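Local coordinates for ethanolamine kinase Pv091845 (Plasmodium vivax, PDB 2QG7), which probably phosphorylates ethanolamine, the first step in making phosphatidylethanolamine by that route, as a member of the choline/ethanolamine kinase family, at residues 382-391 with 403-414. Numbering follows the deposited sequence.
Sequences PSKEEEYHFI and INQLIREIQPFY
Glu387 reaches across from helix 384-391 to Tyr414, and its path from backbone to carboxylate runs through the polar end of this helix-helix contact. CB points toward 403-414. CG stands anti to the carbonyl carbon, and the chain beyond it is extended; Glu387 CG lies 4.0 Å from Tyr414 OH. CD runs alongside the CD1 methyl of Ile410, the two side chains pointing opposite ways. At the tip the oxygens part: Glu387 OE1 rests against Ile407 CG2 at 3.6 Å, with the Gln411 amide nearby. Glu387 OE2 accepts a hydrogen bond from Tyr414 OH at 2.6 Å. The hydroxyl meets OE2 on its anti side, 20° out of the carboxylate plane, and the phenol ring is turned only 23° from that plane. Pro382 CG touches the same hydroxyl, and Phe368 of helix 360-369 packs on both Pro382 and Tyr414.

Away from this bond the contact is largely apolar, with Lys384 and Asn404 at its margin. Ile407 is a knob among Lys384, Glu387, Tyr388 and Ile391; its CD1 sits at the edge of the Tyr388 ring, 3.8 Å from CD1 of that tyrosine, and Asn404 OD1 also lies at this edge. Ile391 returns the fit among Ile403, Leu406, Ile407 and Ile410, its CG2 lying 3.7 Å from Leu406 CD2. These reciprocal knobs-into-holes join two consecutive helices connected by a short link, their segments steeply crossed at 116°. Chemically, isoleucines supply about half of the buried surface, whereas the buried Glu387 carboxylate has the tyrosine hydroxyl, a donor that would partly offset the cost of burying it and that links Tyr414, in helix 413-430, to helix 384-395.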
loop_
_atom_site.group_PDB
_atom_site.type_symbol
_atom_site.label_atom_id
_atom_site.label_comp_id
_atom_site.label_asym_id
_atom_site.label_seq_id
_atom_site.Cartn_x
_atom_site.Cartn_y
_atom_site.Cartn_z
ATOM N N PRO D 382 12.528 -2.330 14.011
ATOM C CA PRO D 382 13.888 -2.605 14.583
ATOM C C PRO D 382 14.458 -4.039 14.378
ATOM O O PRO D 382 13.718 -5.035 14.513
ATOM C CB PRO D 382 13.713 -2.295 16.086
ATOM C CG PRO D 382 12.287 -2.380 16.358
ATOM C CD PRO D 382 11.560 -1.968 15.074
ATOM N N SER D 383 15.766 -4.111 14.024
ATOM C CA SER D 383 16.552 -5.365 14.237
ATOM C C SER D 383 16.669 -5.754 15.718
ATOM O O SER D 383 16.436 -4.926 16.601
ATOM C CB SER D 383 17.961 -5.268 13.638
ATOM O OG SER D 383 18.710 -4.257 14.285
ATOM N N LYS D 384 17.022 -7.022 15.978
ATOM C CA LYS D 384 17.328 -7.537 17.342
ATOM C C LYS D 384 18.170 -6.567 18.175
ATOM O O LYS D 384 17.926 -6.357 19.355
ATOM C CB LYS D 384 18.073 -8.880 17.244
ATOM C CG LYS D 384 18.174 -9.676 18.555
ATOM C CD LYS D 384 17.000 -10.645 18.734
ATOM C CE LYS D 384 17.381 -11.823 19.646
ATOM N NZ LYS D 384 17.806 -11.408 21.032
ATOM N N GLU D 385 19.155 -5.982 17.515
ATOM C CA GLU D 385 20.087 -5.037 18.081
ATOM C C GLU D 385 19.398 -3.735 18.491
ATOM O O GLU D 385 19.704 -3.156 19.552
ATOM C CB GLU D 385 21.202 -4.766 17.059
ATOM C CG GLU D 385 22.318 -3.893 17.618
ATOM C CD GLU D 385 23.542 -3.753 16.704
ATOM O OE1 GLU D 385 23.621 -4.429 15.638
ATOM O OE2 GLU D 385 24.451 -2.964 17.097
ATOM N N GLU D 386 18.477 -3.274 17.634
ATOM C CA GLU D 386 17.702 -2.065 17.895
ATOM C C GLU D 386 16.621 -2.283 18.937
ATOM O O GLU D 386 16.324 -1.379 19.717
ATOM C CB GLU D 386 17.100 -1.539 16.620
ATOM C CG GLU D 386 18.086 -1.011 15.643
ATOM C CD GLU D 386 17.421 -0.558 14.352
ATOM O OE1 GLU D 386 16.429 0.228 14.389
ATOM O OE2 GLU D 386 17.911 -0.994 13.284
ATOM N N GLU D 387 16.020 -3.463 18.953
ATOM C CA GLU D 387 15.097 -3.811 20.017
ATOM C C GLU D 387 15.802 -3.819 21.397
ATOM O O GLU D 387 15.229 -3.423 22.431
ATOM C CB GLU D 387 14.482 -5.174 19.750
ATOM C CG GLU D 387 13.588 -5.219 18.552
ATOM C CD GLU D 387 12.910 -6.577 18.343
ATOM O OE1 GLU D 387 13.370 -7.591 18.923
ATOM O OE2 GLU D 387 11.922 -6.632 17.556
ATOM N N TYR D 388 17.048 -4.302 21.389
ATOM C CA TYR D 388 17.895 -4.380 22.564
ATOM C C TYR D 388 18.199 -2.982 23.169
ATOM O O TYR D 388 18.019 -2.759 24.381
ATOM C CB TYR D 388 19.188 -5.109 22.171
ATOM C CG TYR D 388 20.074 -5.492 23.319
ATOM C CD1 TYR D 388 19.892 -6.704 23.985
ATOM C CD2 TYR D 388 21.105 -4.628 23.743
ATOM C CE1 TYR D 388 20.709 -7.063 25.038
ATOM C CE2 TYR D 388 21.923 -4.975 24.820
ATOM C CZ TYR D 388 21.720 -6.200 25.453
ATOM O OH TYR D 388 22.537 -6.547 26.505
ATOM N N HIS D 389 18.668 -2.064 22.324
ATOM C CA HIS D 389 18.973 -0.729 22.760
ATOM C C HIS D 389 17.788 -0.031 23.437
ATOM O O HIS D 389 17.981 0.698 24.380
ATOM C CB HIS D 389 19.551 0.110 21.608
ATOM C CG HIS D 389 20.094 1.444 22.047
ATOM N ND1 HIS D 389 19.377 2.617 21.937
ATOM C CD2 HIS D 389 21.267 1.783 22.645
ATOM C CE1 HIS D 389 20.092 3.623 22.419
ATOM N NE2 HIS D 389 21.245 3.147 22.848
ATOM N N PHE D 390 16.567 -0.251 22.963
ATOM C CA PHE D 390 15.369 0.385 23.537
ATOM C C PHE D 390 15.025 -0.207 24.902
ATOM O O PHE D 390 14.695 0.501 25.871
ATOM C CB PHE D 390 14.175 0.199 22.577
ATOM C CG PHE D 390 12.879 0.869 23.033
ATOM C CD1 PHE D 390 12.545 2.155 22.598
ATOM C CD2 PHE D 390 11.962 0.193 23.846
ATOM C CE1 PHE D 390 11.344 2.744 22.974
ATOM C CE2 PHE D 390 10.758 0.803 24.241
ATOM C CZ PHE D 390 10.447 2.067 23.810
ATOM N N ILE D 391 15.077 -1.532 24.934
ATOM C CA ILE D 391 14.647 -2.312 26.083
ATOM C C ILE D 391 15.636 -2.151 27.245
ATOM O O ILE D 391 15.241 -2.179 28.402
ATOM C CB ILE D 391 14.403 -3.781 25.687
ATOM C CG1 ILE D 391 13.120 -3.842 24.822
ATOM C CG2 ILE D 391 14.283 -4.676 26.928
ATOM C CD1 ILE D 391 12.812 -5.157 24.169
ATOM N N ILE D 403 17.098 -8.154 29.548
ATOM C CA ILE D 403 16.835 -7.572 28.238
ATOM C C ILE D 403 16.368 -8.581 27.194
ATOM O O ILE D 403 15.269 -8.419 26.656
ATOM C CB ILE D 403 18.013 -6.781 27.690
ATOM C CG1 ILE D 403 18.431 -5.711 28.687
ATOM C CG2 ILE D 403 17.628 -6.109 26.360
ATOM C CD1 ILE D 403 19.785 -5.085 28.394
ATOM N N ASN D 404 17.159 -9.623 26.941
ATOM C CA ASN D 404 16.787 -10.707 25.994
ATOM C C ASN D 404 15.460 -11.406 26.309
ATOM O O ASN D 404 14.792 -11.957 25.451
ATOM C CB ASN D 404 17.907 -11.737 25.884
ATOM C CG ASN D 404 19.056 -11.239 25.068
ATOM O OD1 ASN D 404 18.985 -10.177 24.469
ATOM N ND2 ASN D 404 20.127 -12.000 25.017
ATOM N N GLN D 405 15.066 -11.354 27.553
ATOM C CA GLN D 405 13.901 -12.074 27.958
ATOM C C GLN D 405 12.671 -11.237 27.617
ATOM O O GLN D 405 11.574 -11.793 27.373
ATOM C CB GLN D 405 14.013 -12.317 29.460
ATOM C CG GLN D 405 13.051 -13.311 30.009
ATOM C CD GLN D 405 13.584 -14.023 31.245
ATOM O OE1 GLN D 405 14.652 -13.621 31.839
ATOM N NE2 GLN D 405 12.826 -15.099 31.648
ATOM N N LEU D 406 12.832 -9.909 27.638
ATOM C CA LEU D 406 11.742 -9.038 27.224
ATOM C C LEU D 406 11.685 -8.933 25.670
ATOM O O LEU D 406 10.603 -8.784 25.095
ATOM C CB LEU D 406 11.801 -7.667 27.924
ATOM C CG LEU D 406 10.745 -6.586 27.614
ATOM C CD1 LEU D 406 9.252 -7.051 27.723
ATOM C CD2 LEU D 406 10.957 -5.380 28.493
ATOM N N ILE D 407 12.849 -9.034 25.024
ATOM C CA ILE D 407 12.927 -9.234 23.575
ATOM C C ILE D 407 12.024 -10.398 23.071
ATOM O O ILE D 407 11.186 -10.190 22.195
ATOM C CB ILE D 407 14.394 -9.367 23.085
ATOM C CG1 ILE D 407 15.141 -8.047 23.271
ATOM C CG2 ILE D 407 14.434 -9.721 21.641
ATOM C CD1 ILE D 407 16.606 -8.079 22.727
ATOM N N ARG D 408 12.158 -11.578 23.673
ATOM C CA ARG D 408 11.316 -12.721 23.380
ATOM C C ARG D 408 9.829 -12.456 23.603
ATOM O O ARG D 408 8.978 -12.969 22.859
ATOM C CB ARG D 408 11.734 -13.924 24.270
ATOM C CG ARG D 408 13.069 -14.606 23.900
ATOM C CD ARG D 408 12.826 -15.863 23.063
ATOM N NE ARG D 408 12.119 -16.915 23.827
ATOM C CZ ARG D 408 11.958 -18.176 23.400
ATOM N NH1 ARG D 408 11.306 -19.055 24.161
ATOM N NH2 ARG D 408 12.445 -18.565 22.208
ATOM N N GLU D 409 9.527 -11.715 24.674
ATOM C CA GLU D 409 8.160 -11.483 25.138
ATOM C C GLU D 409 7.341 -10.637 24.164
ATOM O O GLU D 409 6.117 -10.807 24.060
ATOM C CB GLU D 409 8.220 -10.787 26.487
ATOM C CG GLU D 409 6.935 -10.823 27.293
ATOM C CD GLU D 409 7.077 -9.971 28.576
ATOM O OE1 GLU D 409 7.883 -10.376 29.459
ATOM O OE2 GLU D 409 6.374 -8.927 28.725
ATOM N N ILE D 410 8.015 -9.710 23.468
ATOM C CA ILE D 410 7.310 -8.703 22.644
ATOM C C ILE D 410 6.998 -9.236 21.246
ATOM O O ILE D 410 6.185 -8.663 20.509
ATOM C CB ILE D 410 8.069 -7.339 22.527
ATOM C CG1 ILE D 410 9.411 -7.505 21.812
ATOM C CG2 ILE D 410 8.245 -6.708 23.896
ATOM C CD1 ILE D 410 9.972 -6.216 21.229
ATOM N N GLN D 411 7.623 -10.362 20.924
ATOM C CA GLN D 411 7.764 -10.874 19.553
ATOM C C GLN D 411 6.423 -11.271 18.869
ATOM O O GLN D 411 6.178 -10.878 17.744
ATOM C CB GLN D 411 8.827 -11.991 19.547
ATOM C CG GLN D 411 9.780 -11.927 18.422
ATOM C CD GLN D 411 10.600 -10.693 18.393
ATOM O OE1 GLN D 411 10.884 -10.134 17.320
ATOM N NE2 GLN D 411 11.040 -10.267 19.566
ATOM N N PRO D 412 5.537 -12.002 19.561
ATOM C CA PRO D 412 4.230 -12.237 18.937
ATOM C C PRO D 412 3.230 -11.055 18.979
ATOM O O PRO D 412 2.137 -11.163 18.409
ATOM C CB PRO D 412 3.655 -13.374 19.789
ATOM C CG PRO D 412 4.302 -13.203 21.153
ATOM C CD PRO D 412 5.671 -12.657 20.891
ATOM N N PHE D 413 3.544 -9.974 19.700
ATOM C CA PHE D 413 2.637 -8.830 19.821
ATOM C C PHE D 413 2.734 -7.917 18.590
ATOM O O PHE D 413 1.874 -7.056 18.388
ATOM C CB PHE D 413 2.904 -8.025 21.108
ATOM C CG PHE D 413 2.439 -8.712 22.349
ATOM C CD1 PHE D 413 3.256 -9.652 22.991
ATOM C CD2 PHE D 413 1.178 -8.433 22.883
ATOM C CE1 PHE D 413 2.831 -10.269 24.114
ATOM C CE2 PHE D 413 0.728 -9.073 24.045
ATOM C CZ PHE D 413 1.544 -9.994 24.641
ATOM N N TYR D 414 3.774 -8.121 17.787
ATOM C CA TYR D 414 3.901 -7.471 16.506
ATOM C C TYR D 414 2.666 -7.731 15.610
ATOM O O TYR D 414 2.015 -6.784 15.104
ATOM C CB TYR D 414 5.134 -7.995 15.829
ATOM C CG TYR D 414 6.401 -7.251 16.128
ATOM C CD1 TYR D 414 6.709 -6.073 15.434
ATOM C CD2 TYR D 414 7.329 -7.744 17.074
ATOM C CE1 TYR D 414 7.876 -5.394 15.664
ATOM C CE2 TYR D 414 8.533 -7.060 17.315
ATOM C CZ TYR D 414 8.791 -5.895 16.599
ATOM O OH TYR D 414 9.938 -5.200 16.805
#